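Local coordinates for penicillin-binding protein PbpB (Mycobacterium tuberculosis, PDB 6KGU) that builds cross-linked peptidoglycan for the bacterial cell wall from lipid intermediates and is inactivated by beta-lactam antibiotics such as aztreonam, at residues A479-P484 against V493-F498; N214-H219 against I513-P518; P267-K272 against S324-T329. One frame throughout, in Å; residues are numbered along the deposited sequence.

Contact 1 of 3, residues A479-P484 against V493-F498. With AZR (2-({[(1Z)-1-(2-amino-1,3-thiazol-4-yl)-2-oxo-2-{[(2S,3S)-1-oxo-3-(sulfoamino)butan-2-yl]amino}ethylidene]amino}oxy)-2-methylpropanoic acid), chain B.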
loop_
_atom_site.group_PDB
_atom_site.type_symbol
_atom_site.label_atom_id
_atom_site.label_comp_id
_atom_site.label_asym_id
_atom_site.label_seq_id
_atom_site.Cartn_x
_atom_site.Cartn_y
_atom_site.Cartn_z
ATOM N N ALA A 479 1.456 -8.464 -12.770
ATOM C CA ALA A 479 2.654 -9.276 -12.609
ATOM C C ALA A 479 2.281 -10.750 -12.696
ATOM O O ALA A 479 1.424 -11.229 -11.939
ATOM C CB ALA A 479 3.347 -8.975 -11.278
ATOM N N GLN A 480 2.922 -11.456 -13.624
ATOM C CA GLN A 480 2.810 -12.906 -13.708
ATOM C C GLN A 480 3.252 -13.553 -12.396
ATOM O O GLN A 480 4.288 -13.193 -11.838
ATOM C CB GLN A 480 3.671 -13.400 -14.868
ATOM C CG GLN A 480 3.279 -14.721 -15.391
ATOM C CD GLN A 480 1.904 -14.690 -16.009
ATOM O OE1 GLN A 480 1.635 -13.876 -16.897
ATOM N NE2 GLN A 480 1.015 -15.576 -15.544
ATOM N N GLN A 481 2.458 -14.497 -11.886
ATOM C CA GLN A 481 2.808 -15.170 -10.639
ATOM C C GLN A 481 3.632 -16.427 -10.903
ATOM O O GLN A 481 3.538 -17.046 -11.966
ATOM C CB GLN A 481 1.553 -15.546 -9.839
ATOM C CG GLN A 481 0.972 -14.392 -9.010
ATOM C CD GLN A 481 -0.197 -14.812 -8.128
ATOM O OE1 GLN A 481 -1.250 -14.168 -8.100
ATOM N NE2 GLN A 481 -0.011 -15.880 -7.403
ATOM N N ILE A 482 4.423 -16.809 -9.905
ATOM C CA ILE A 482 5.241 -18.019 -9.965
ATOM C C ILE A 482 4.373 -19.240 -9.689
ATOM O O ILE A 482 3.574 -19.243 -8.747
ATOM C CB ILE A 482 6.392 -17.941 -8.953
ATOM C CG1 ILE A 482 7.434 -16.919 -9.400
ATOM C CG2 ILE A 482 7.023 -19.328 -8.755
ATOM C CD1 ILE A 482 8.183 -17.347 -10.655
ATOM N N ASN A 483 4.532 -20.281 -10.501
ATOM C CA ASN A 483 3.867 -21.553 -10.244
ATOM C C ASN A 483 4.681 -22.353 -9.234
ATOM O O ASN A 483 5.844 -22.672 -9.507
ATOM C CB ASN A 483 3.699 -22.339 -11.539
ATOM C CG ASN A 483 2.913 -23.627 -11.351
ATOM O OD1 ASN A 483 2.727 -24.099 -10.231
ATOM N ND2 ASN A 483 2.446 -24.198 -12.454
ATOM N N PRO A 484 4.120 -22.694 -8.070
ATOM C CA PRO A 484 4.911 -23.433 -7.068
ATOM C C PRO A 484 5.301 -24.835 -7.512
ATOM O O PRO A 484 6.337 -25.345 -7.067
ATOM C CB PRO A 484 3.981 -23.461 -5.843
ATOM C CG PRO A 484 2.587 -23.312 -6.426
ATOM C CD PRO A 484 2.765 -22.371 -7.590
ATOM N N VAL A 493 -1.869 -16.347 -14.356
ATOM C CA VAL A 493 -2.151 -16.064 -12.950
ATOM C C VAL A 493 -1.377 -14.806 -12.579
ATOM O O VAL A 493 -0.144 -14.789 -12.689
ATOM C CB VAL A 493 -1.756 -17.243 -12.046
ATOM C CG1 VAL A 493 -2.159 -16.975 -10.606
ATOM C CG2 VAL A 493 -2.370 -18.537 -12.566
ATOM N N TYR A 494 -2.091 -13.757 -12.136
ATOM C CA TYR A 494 -1.490 -12.438 -11.933
ATOM C C TYR A 494 -1.679 -11.896 -10.526
ATOM O O TYR A 494 -2.668 -12.188 -9.849
ATOM C CB TYR A 494 -2.071 -11.401 -12.880
ATOM C CG TYR A 494 -2.147 -11.857 -14.300
ATOM C CD1 TYR A 494 -3.333 -11.772 -15.007
ATOM C CD2 TYR A 494 -1.031 -12.374 -14.937
ATOM C CE1 TYR A 494 -3.409 -12.194 -16.317
ATOM C CE2 TYR A 494 -1.092 -12.796 -16.233
ATOM C CZ TYR A 494 -2.283 -12.706 -16.920
ATOM O OH TYR A 494 -2.338 -13.133 -18.221
ATOM N N TRP A 495 -0.705 -11.091 -10.092
ATOM C CA TRP A 495 -0.932 -10.080 -9.072
ATOM C C TRP A 495 -1.270 -8.784 -9.786
ATOM O O TRP A 495 -0.460 -8.287 -10.577
ATOM C CB TRP A 495 0.287 -9.841 -8.191
ATOM C CG TRP A 495 0.490 -10.820 -7.133
ATOM C CD1 TRP A 495 -0.380 -11.160 -6.121
ATOM C CD2 TRP A 495 1.661 -11.601 -6.941
ATOM N NE1 TRP A 495 0.182 -12.127 -5.322
ATOM C CE2 TRP A 495 1.439 -12.413 -5.799
ATOM C CE3 TRP A 495 2.882 -11.700 -7.627
ATOM C CZ2 TRP A 495 2.393 -13.310 -5.330
ATOM C CZ3 TRP A 495 3.832 -12.590 -7.153
ATOM C CH2 TRP A 495 3.581 -13.387 -6.016
ATOM N N ILE A 496 -2.444 -8.234 -9.487
ATOM C CA ILE A 496 -2.883 -6.939 -9.993
ATOM C C ILE A 496 -2.671 -5.904 -8.894
ATOM O O ILE A 496 -3.101 -6.110 -7.754
ATOM C CB ILE A 496 -4.361 -6.991 -10.413
ATOM C CG1 ILE A 496 -4.577 -8.125 -11.424
ATOM C CG2 ILE A 496 -4.860 -5.615 -10.886
ATOM C CD1 ILE A 496 -3.638 -8.151 -12.558
ATOM N N THR A 497 -2.039 -4.786 -9.242
ATOM C CA THR A 497 -1.785 -3.695 -8.312
ATOM C C THR A 497 -2.238 -2.378 -8.915
ATOM O O THR A 497 -2.305 -2.225 -10.137
ATOM C CB THR A 497 -0.297 -3.578 -7.962
ATOM O OG1 THR A 497 0.482 -3.577 -9.164
ATOM C CG2 THR A 497 0.132 -4.746 -7.069
ATOM N N PHE A 498 -2.581 -1.440 -8.039
ATOM C CA PHE A 498 -2.713 -0.040 -8.405
ATOM C C PHE A 498 -2.205 0.775 -7.230
ATOM O O PHE A 498 -2.489 0.447 -6.075
ATOM C CB PHE A 498 -4.170 0.382 -8.744
ATOM C CG PHE A 498 -4.265 1.742 -9.444
ATOM C CD1 PHE A 498 -4.261 2.924 -8.717
ATOM C CD2 PHE A 498 -4.313 1.825 -10.830
ATOM C CE1 PHE A 498 -4.329 4.160 -9.353
ATOM C CE2 PHE A 498 -4.363 3.061 -11.474
ATOM C CZ PHE A 498 -4.370 4.230 -10.730
HETATM C C7 AZR B . 2.038 -4.842 -19.062
HETATM S S8 AZR B . 7.038 -8.832 -13.499
HETATM O O9 AZR B . 3.003 -4.540 -14.690
HETATM O O10 AZR B . 5.460 -6.799 -18.018
HETATM O O11 AZR B . 3.088 -8.858 -18.240
HETATM N N12 AZR B . 1.862 -3.134 -17.278
HETATM N N13 AZR B . 3.661 -6.330 -16.698
HETATM N N14 AZR B . 3.823 -9.405 -17.146
HETATM N N15 AZR B . 5.211 -10.117 -14.807
HETATM N N16 AZR B . 6.021 -11.255 -12.915
HETATM S S17 AZR B . 0.380 -2.676 -16.903
HETATM C C18 AZR B . 2.178 -4.542 -17.581
HETATM C C19 AZR B . 3.558 -4.908 -17.010
HETATM C C20 AZR B . 3.646 -4.181 -15.644
HETATM C C21 AZR B . 4.633 -7.133 -17.170
HETATM C C22 AZR B . 4.588 -8.519 -16.628
HETATM C C23 AZR B . 2.186 -9.776 -18.816
HETATM C C24 AZR B . 5.402 -8.897 -15.444
HETATM C C25 AZR B . 6.340 -8.085 -14.890
HETATM C C26 AZR B . 6.001 -10.215 -13.759
HETATM C C27 AZR B . 1.084 -9.987 -17.794
HETATM C C28 AZR B . 1.631 -9.221 -20.117
HETATM C C29 AZR B . 2.940 -11.076 -19.084
HETATM O O30 AZR B . 4.149 -11.148 -19.144
HETATM O O31 AZR B . 2.150 -12.085 -19.285
HETATM O O32 AZR B . -0.412 -2.730 -18.077
HETATM O O33 AZR B . 0.477 -1.162 -16.550
HETATM O O34 AZR B . -0.001 -3.353 -15.719
#

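Contact 2 of 3, residues N214-H219 against I513-P518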
loop_
_atom_site.group_PDB
_atom_site.type_symbol
_atom_site.label_atom_id
_atom_site.label_comp_id
_atom_site.label_asym_id
_atom_site.label_seq_id
_atom_site.Cartn_x
_atom_site.Cartn_y
_atom_site.Cartn_z
ATOM N N ASN A 214 -15.254 -10.027 -4.152
ATOM C CA ASN A 214 -16.413 -10.747 -4.690
ATOM C C ASN A 214 -16.614 -10.476 -6.180
ATOM O O ASN A 214 -16.911 -11.396 -6.945
ATOM C CB ASN A 214 -17.684 -10.368 -3.923
ATOM C CG ASN A 214 -17.603 -10.703 -2.447
ATOM O OD1 ASN A 214 -16.714 -11.429 -2.012
ATOM N ND2 ASN A 214 -18.551 -10.180 -1.663
ATOM N N LEU A 215 -16.464 -9.220 -6.613
ATOM C CA LEU A 215 -16.750 -8.890 -8.011
ATOM C C LEU A 215 -15.668 -9.399 -8.951
ATOM O O LEU A 215 -15.974 -9.887 -10.048
ATOM C CB LEU A 215 -16.902 -7.381 -8.180
ATOM C CG LEU A 215 -18.204 -6.767 -7.662
ATOM C CD1 LEU A 215 -18.183 -5.261 -7.835
ATOM C CD2 LEU A 215 -19.387 -7.351 -8.396
ATOM N N SER A 216 -14.394 -9.248 -8.566
ATOM C CA SER A 216 -13.289 -9.622 -9.443
ATOM C C SER A 216 -13.018 -11.120 -9.465
ATOM O O SER A 216 -12.298 -11.585 -10.358
ATOM C CB SER A 216 -12.008 -8.917 -9.006
ATOM O OG SER A 216 -11.583 -9.462 -7.767
ATOM N N GLY A 217 -13.547 -11.880 -8.506
ATOM C CA GLY A 217 -13.162 -13.279 -8.417
ATOM C C GLY A 217 -11.759 -13.523 -7.903
ATOM O O GLY A 217 -11.295 -14.669 -7.931
ATOM N N ALA A 218 -11.065 -12.480 -7.430
ATOM C CA ALA A 218 -9.723 -12.643 -6.882
ATOM C C ALA A 218 -9.736 -13.554 -5.652
ATOM O O ALA A 218 -10.732 -13.647 -4.927
ATOM C CB ALA A 218 -9.135 -11.272 -6.512
ATOM N N HIS A 219 -8.602 -14.217 -5.409
ATOM C CA HIS A 219 -8.439 -15.030 -4.202
ATOM C C HIS A 219 -8.382 -14.172 -2.951
ATOM O O HIS A 219 -8.726 -14.638 -1.863
ATOM C CB HIS A 219 -7.148 -15.854 -4.251
ATOM C CG HIS A 219 -7.163 -16.985 -5.227
ATOM N ND1 HIS A 219 -6.005 -17.609 -5.651
ATOM C CD2 HIS A 219 -8.185 -17.621 -5.849
ATOM C CE1 HIS A 219 -6.314 -18.569 -6.504
ATOM N NE2 HIS A 219 -7.630 -18.601 -6.638
ATOM N N ILE A 513 -3.378 -0.787 -3.720
ATOM C CA ILE A 513 -4.341 -1.887 -3.847
ATOM C C ILE A 513 -3.623 -3.081 -4.468
ATOM O O ILE A 513 -2.793 -2.915 -5.364
ATOM C CB ILE A 513 -5.550 -1.492 -4.733
ATOM C CG1 ILE A 513 -6.367 -0.361 -4.105
ATOM C CG2 ILE A 513 -6.486 -2.701 -5.024
ATOM C CD1 ILE A 513 -7.175 0.395 -5.145
ATOM N N MET A 514 -3.959 -4.289 -4.020
ATOM C CA MET A 514 -3.493 -5.488 -4.697
ATOM C C MET A 514 -4.620 -6.511 -4.742
ATOM O O MET A 514 -5.373 -6.670 -3.782
ATOM C CB MET A 514 -2.243 -6.086 -4.025
ATOM C CG MET A 514 -1.689 -7.287 -4.784
ATOM S SD MET A 514 -2.486 -8.858 -4.336
ATOM C CE MET A 514 -1.600 -9.222 -2.821
ATOM N N LEU A 515 -4.748 -7.176 -5.892
ATOM C CA LEU A 515 -5.710 -8.253 -6.123
ATOM C C LEU A 515 -4.955 -9.517 -6.497
ATOM O O LEU A 515 -4.135 -9.497 -7.419
ATOM C CB LEU A 515 -6.678 -7.931 -7.258
ATOM C CG LEU A 515 -7.768 -6.905 -6.948
ATOM C CD1 LEU A 515 -7.147 -5.564 -7.006
ATOM C CD2 LEU A 515 -8.910 -6.995 -7.953
ATOM N N ASP A 516 -5.257 -10.617 -5.814
ATOM C CA ASP A 516 -4.592 -11.890 -6.071
ATOM C C ASP A 516 -5.392 -12.635 -7.132
ATOM O O ASP A 516 -6.440 -13.219 -6.843
ATOM C CB ASP A 516 -4.458 -12.705 -4.790
ATOM C CG ASP A 516 -3.753 -14.048 -5.017
ATOM O OD1 ASP A 516 -3.518 -14.431 -6.186
ATOM O OD2 ASP A 516 -3.437 -14.730 -4.028
ATOM N N ASN A 517 -4.888 -12.598 -8.359
ATOM C CA ASN A 517 -5.434 -13.330 -9.497
ATOM C C ASN A 517 -6.937 -13.157 -9.739
ATOM O O ASN A 517 -7.687 -14.138 -9.723
ATOM C CB ASN A 517 -5.089 -14.807 -9.374
ATOM C CG ASN A 517 -5.351 -15.558 -10.669
ATOM O OD1 ASN A 517 -5.067 -15.055 -11.763
ATOM N ND2 ASN A 517 -5.908 -16.742 -10.557
ATOM N N PRO A 518 -7.402 -11.941 -10.006
ATOM C CA PRO A 518 -8.822 -11.762 -10.322
ATOM C C PRO A 518 -9.147 -12.319 -11.701
ATOM O O PRO A 518 -8.313 -12.323 -12.612
ATOM C CB PRO A 518 -9.009 -10.240 -10.283
ATOM C CG PRO A 518 -7.668 -9.699 -10.699
ATOM C CD PRO A 518 -6.638 -10.686 -10.159
#

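Contact 3 of 3, residues P267-K272 against S324-T329. With AZR (2-({[(1Z)-1-(2-amino-1,3-thiazol-4-yl)-2-oxo-2-{[(2S,3S)-1-oxo-3-(sulfoamino)butan-2-yl]amino}ethylidene]amino}oxy)-2-methylpropanoic acid), chain B.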
loop_
_atom_site.group_PDB
_atom_site.type_symbol
_atom_site.label_atom_id
_atom_site.label_comp_id
_atom_site.label_asym_id
_atom_site.label_seq_id
_atom_site.Cartn_x
_atom_site.Cartn_y
_atom_site.Cartn_z
ATOM N N PRO A 267 6.101 -6.922 -7.650
ATOM C CA PRO A 267 5.230 -5.788 -7.986
ATOM C C PRO A 267 4.891 -5.653 -9.468
ATOM O O PRO A 267 3.861 -5.073 -9.812
ATOM C CB PRO A 267 6.050 -4.586 -7.510
ATOM C CG PRO A 267 7.483 -5.043 -7.706
ATOM C CD PRO A 267 7.460 -6.487 -7.281
ATOM N N GLY A 268 5.758 -6.116 -10.359
ATOM C CA GLY A 268 5.559 -5.738 -11.750
ATOM C C GLY A 268 5.575 -4.224 -11.898
ATOM O O GLY A 268 6.324 -3.521 -11.210
ATOM N N SER A 269 4.689 -3.704 -12.757
ATOM C CA SER A 269 4.842 -2.343 -13.283
ATOM C C SER A 269 4.619 -1.225 -12.263
ATOM O O SER A 269 4.979 -0.070 -12.554
ATOM C CB SER A 269 3.891 -2.122 -14.461
ATOM O OG SER A 269 4.331 -2.859 -15.596
ATOM N N VAL A 270 4.019 -1.499 -11.096
ATOM C CA VAL A 270 3.931 -0.412 -10.124
ATOM C C VAL A 270 5.317 0.000 -9.676
ATOM O O VAL A 270 5.512 1.136 -9.234
ATOM C CB VAL A 270 3.061 -0.742 -8.891
ATOM C CG1 VAL A 270 1.599 -0.717 -9.269
ATOM C CG2 VAL A 270 3.485 -2.079 -8.233
ATOM N N ASN A 271 6.301 -0.886 -9.822
ATOM C CA ASN A 271 7.668 -0.524 -9.487
ATOM C C ASN A 271 8.261 0.520 -10.427
ATOM O O ASN A 271 9.337 1.049 -10.125
ATOM C CB ASN A 271 8.565 -1.772 -9.478
ATOM C CG ASN A 271 9.770 -1.584 -8.589
ATOM O OD1 ASN A 271 9.628 -1.153 -7.449
ATOM N ND2 ASN A 271 10.964 -1.854 -9.111
ATOM N N LYS A 272 7.607 0.820 -11.554
ATOM C CA LYS A 272 8.199 1.735 -12.516
ATOM C C LYS A 272 8.332 3.145 -11.962
ATOM O O LYS A 272 9.092 3.947 -12.514
ATOM C CB LYS A 272 7.389 1.737 -13.818
ATOM C CG LYS A 272 7.532 0.412 -14.607
ATOM C CD LYS A 272 6.798 0.453 -15.943
ATOM C CE LYS A 272 6.811 -0.905 -16.644
ATOM N NZ LYS A 272 6.047 -0.864 -17.945
ATOM N N SER A 324 2.847 1.943 -20.040
ATOM C CA SER A 324 3.581 0.865 -19.379
ATOM C C SER A 324 4.371 0.030 -20.396
ATOM O O SER A 324 4.208 -1.187 -20.507
ATOM C CB SER A 324 2.645 -0.012 -18.542
ATOM O OG SER A 324 3.342 -0.602 -17.437
ATOM N N SER A 325 5.244 0.714 -21.141
ATOM C CA SER A 325 6.203 0.042 -22.017
ATOM C C SER A 325 7.371 -0.456 -21.173
ATOM O O SER A 325 8.097 0.350 -20.578
ATOM C CB SER A 325 6.683 0.984 -23.119
ATOM O OG SER A 325 7.774 0.409 -23.833
ATOM N N ASN A 326 7.507 -1.787 -21.060
ATOM C CA ASN A 326 8.686 -2.370 -20.420
ATOM C C ASN A 326 9.955 -1.994 -21.173
ATOM O O ASN A 326 10.981 -1.676 -20.560
ATOM C CB ASN A 326 8.584 -3.903 -20.352
ATOM C CG ASN A 326 7.512 -4.405 -19.383
ATOM O OD1 ASN A 326 6.968 -3.662 -18.571
ATOM N ND2 ASN A 326 7.220 -5.697 -19.472
ATOM N N VAL A 327 9.910 -2.061 -22.505
ATOM C CA VAL A 327 11.077 -1.718 -23.316
ATOM C C VAL A 327 11.473 -0.262 -23.095
ATOM O O VAL A 327 12.650 0.056 -22.889
ATOM C CB VAL A 327 10.797 -2.011 -24.799
ATOM C CG1 VAL A 327 11.920 -1.443 -25.677
ATOM C CG2 VAL A 327 10.631 -3.536 -25.024
ATOM N N GLY A 328 10.497 0.648 -23.142
ATOM C CA GLY A 328 10.805 2.044 -22.878
ATOM C C GLY A 328 11.369 2.243 -21.484
ATOM O O GLY A 328 12.288 3.045 -21.279
ATOM N N THR A 329 10.842 1.500 -20.508
ATOM C CA THR A 329 11.344 1.631 -19.142
ATOM C C THR A 329 12.809 1.218 -19.061
ATOM O O THR A 329 13.622 1.896 -18.423
ATOM C CB THR A 329 10.480 0.803 -18.195
ATOM O OG1 THR A 329 9.153 1.357 -18.171
ATOM C CG2 THR A 329 11.057 0.828 -16.760
HETATM C C7 AZR B . 2.038 -4.842 -19.062
HETATM S S8 AZR B . 7.038 -8.832 -13.499
HETATM O O9 AZR B . 3.003 -4.540 -14.690
HETATM O O10 AZR B . 5.460 -6.799 -18.018
HETATM O O11 AZR B . 3.088 -8.858 -18.240
HETATM N N12 AZR B . 1.862 -3.134 -17.278
HETATM N N13 AZR B . 3.661 -6.330 -16.698
HETATM N N14 AZR B . 3.823 -9.405 -17.146
HETATM N N15 AZR B . 5.211 -10.117 -14.807
HETATM N N16 AZR B . 6.021 -11.255 -12.915
HETATM S S17 AZR B . 0.380 -2.676 -16.903
HETATM C C18 AZR B . 2.178 -4.542 -17.581
HETATM C C19 AZR B . 3.558 -4.908 -17.010
HETATM C C20 AZR B . 3.646 -4.181 -15.644
HETATM C C21 AZR B . 4.633 -7.133 -17.170
HETATM C C22 AZR B . 4.588 -8.519 -16.628
HETATM C C23 AZR B . 2.186 -9.776 -18.816
HETATM C C24 AZR B . 5.402 -8.897 -15.444
HETATM C C25 AZR B . 6.340 -8.085 -14.890
HETATM C C26 AZR B . 6.001 -10.215 -13.759
HETATM C C27 AZR B . 1.084 -9.987 -17.794
HETATM C C28 AZR B . 1.631 -9.221 -20.117
HETATM C C29 AZR B . 2.940 -11.076 -19.084
HETATM O O30 AZR B . 4.149 -11.148 -19.144
HETATM O O31 AZR B . 2.150 -12.085 -19.285
HETATM O O32 AZR B . -0.412 -2.730 -18.077
HETATM O O33 AZR B . 0.477 -1.162 -16.550
HETATM O O34 AZR B . -0.001 -3.353 -15.719
#

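Contact 1 of 3, residues A479-P484 against V493-F498
Q481 lies over the indole of W495, and this pair buries more surface than any other residues of the contact. CG of Q481 hangs above one face, 3.6 Å from the centroid of the six-membered ring of W495 and 14° off its normal, a CH-pi contact. Beyond CG the chain runs on extended, and the rotation about CG-CD leaves the amide plane nearly parallel to the indole, 13° apart. A long, flexible side chain with a flat end suits such a broad aromatic surface. CG1 of V493 packs beside the same glutamine, 3.8 Å from CD of Q481. With CG1 of V493 anti to the backbone N (chi1 -175°), this methyl is the branch that meets the amide.

In the antiparallel pairing of the backbones, A479 N gives to W495 O at 2.9 Å and W495 N to A479 O at 2.8 Å, while Q481 N binds V493 O at 2.7 Å. CB of A479 packs 3.8 Å from C26 of aztreonam's aminothiazole, whose amine N16 donates to Q480 O at 2.8 Å.

Strand 473-483 carries K475-T476-G477, consistent with the KTG motif of penicillin-binding proteins, and its A479 and Q480 line the drug pocket. It sits between strands 493-502 and 488-490, and F490 of the latter bonds to the backbone of Q481. Beyond strand 493-502 lies strand 509-516, where W495 meets M514.

Contact 2 of 3, residues N214-H219 against I513-P518
A218 and H219 lie against the end of strand 509-516, where H219 N donates to D516 O at 2.8 Å. This bond places the CA of H219, and so CB, beside D516. CB of H219 rests 3.9 Å from D516 OD2 and also lies close to D516 O. CG of H219 stays near that same carbonyl oxygen, at 4.2 Å. Next round the ring, ND1 reaches 4.1 Å from D516 OD1; ring and carboxylate planes stand 71° apart, and the two groups are neighbours without a contact between their polar atoms. CE1 comes towards the amide of N517, at the margin of the contact. If the imidazole were charged, the nearby carboxylate would be expected to steady it. A polar ring suits this position because H219 is exposed to solvent.

Further in, the packing is mostly apolar. CB of A218 packs 3.9 Å from CB of P518 and also meets CB of L515, and a methyl group fits where the two backbones run so near each other. CB of S216 touches CB of P518 at 3.5 Å, while its OG lies against CD2 of L515. That hydroxyl, held between the backbone N and the carbonyl carbon (chi1 69°), accepts from A218 N at 3.1 Å in an ST turn and is also bonded to A212 O, so this buried polar atom is satisfied. G217 leaves the helix with positive phi, a conformation that comes easily to a residue without CB.

The contact joins the C-terminal end of helix 199-216 to the sheet. Strand 220-227 follows at once and pairs with strand 509-516, whose other side carries strand 493-502.

Contact 3 of 3, residues P267-K272 against S324-T329
The active site of the transpeptidase domain brings S269 and K272 up to S324 and N326. K272 spans the gap: its chain is extended beyond CG, with chi2 to chi4 all near 180°, and carries NZ across to two acceptors. NZ of K272 donates to S324 OG at 2.8 Å and to N326 OD1 at 3.0 Å, the latter approach tilted 16° from the plane of the amide carbonyl. On the way, CD of K272 passes 3.4 Å from T329 OG1, so the hydroxyl of T329 flanks the aliphatic part of the lysine.

The sequence S269-V270-N271-K272 fits the SxxK motif of penicillin-binding proteins, and S324-S325-N326 fits the SxN motif; K475, also bonded to S324 OG, would belong to the KTG motif. S269, by similarity the acyl-ester nucleophile, is here covalently joined through OG to C20 of aztreonam. S269 N donates to the acyl oxygen O9 at 2.7 Å, consistent with an oxyanion hole. S324 OG accepts from N12 of the drug at 2.9 Å, while the amide of N326 is shared: OD1 takes the lysine and ND2 gives to the drug's O10. An asparagine suits this place because it offers an acceptor and a donor on one flat group.

S324 and S325 lie between helices 317-323 and 326-336, and the start of the second helix is capped: S325 OG, also bonded to D306, accepts from G328 N, and S325 O takes both T329 N and T329 OG1, from opposite faces of its plane.

In the fold
Helix 199-216 ends beside the antiparallel sheet of the transpeptidase domain, and residues 214-219 open contact 2. The chain then enters the sheet as strand 220-227 and goes on to residues 267-272, which contact 3 closes against 324-329 across a loop of 51 residues, between the starts of helices 272-281 and 326-336. Contact 1 follows in series, a short excursion through edge strand 488-490, between strands 473-483 and 493-502. Only then does strand 509-516 arrive to complete contact 2, which encloses both others along the chain. Contacts 1 and 2 share the antiparallel sheet, where Y494 O and N517 N lie 2.7 Å apart, and contacts 1 and 3 meet at the bound aztreonam.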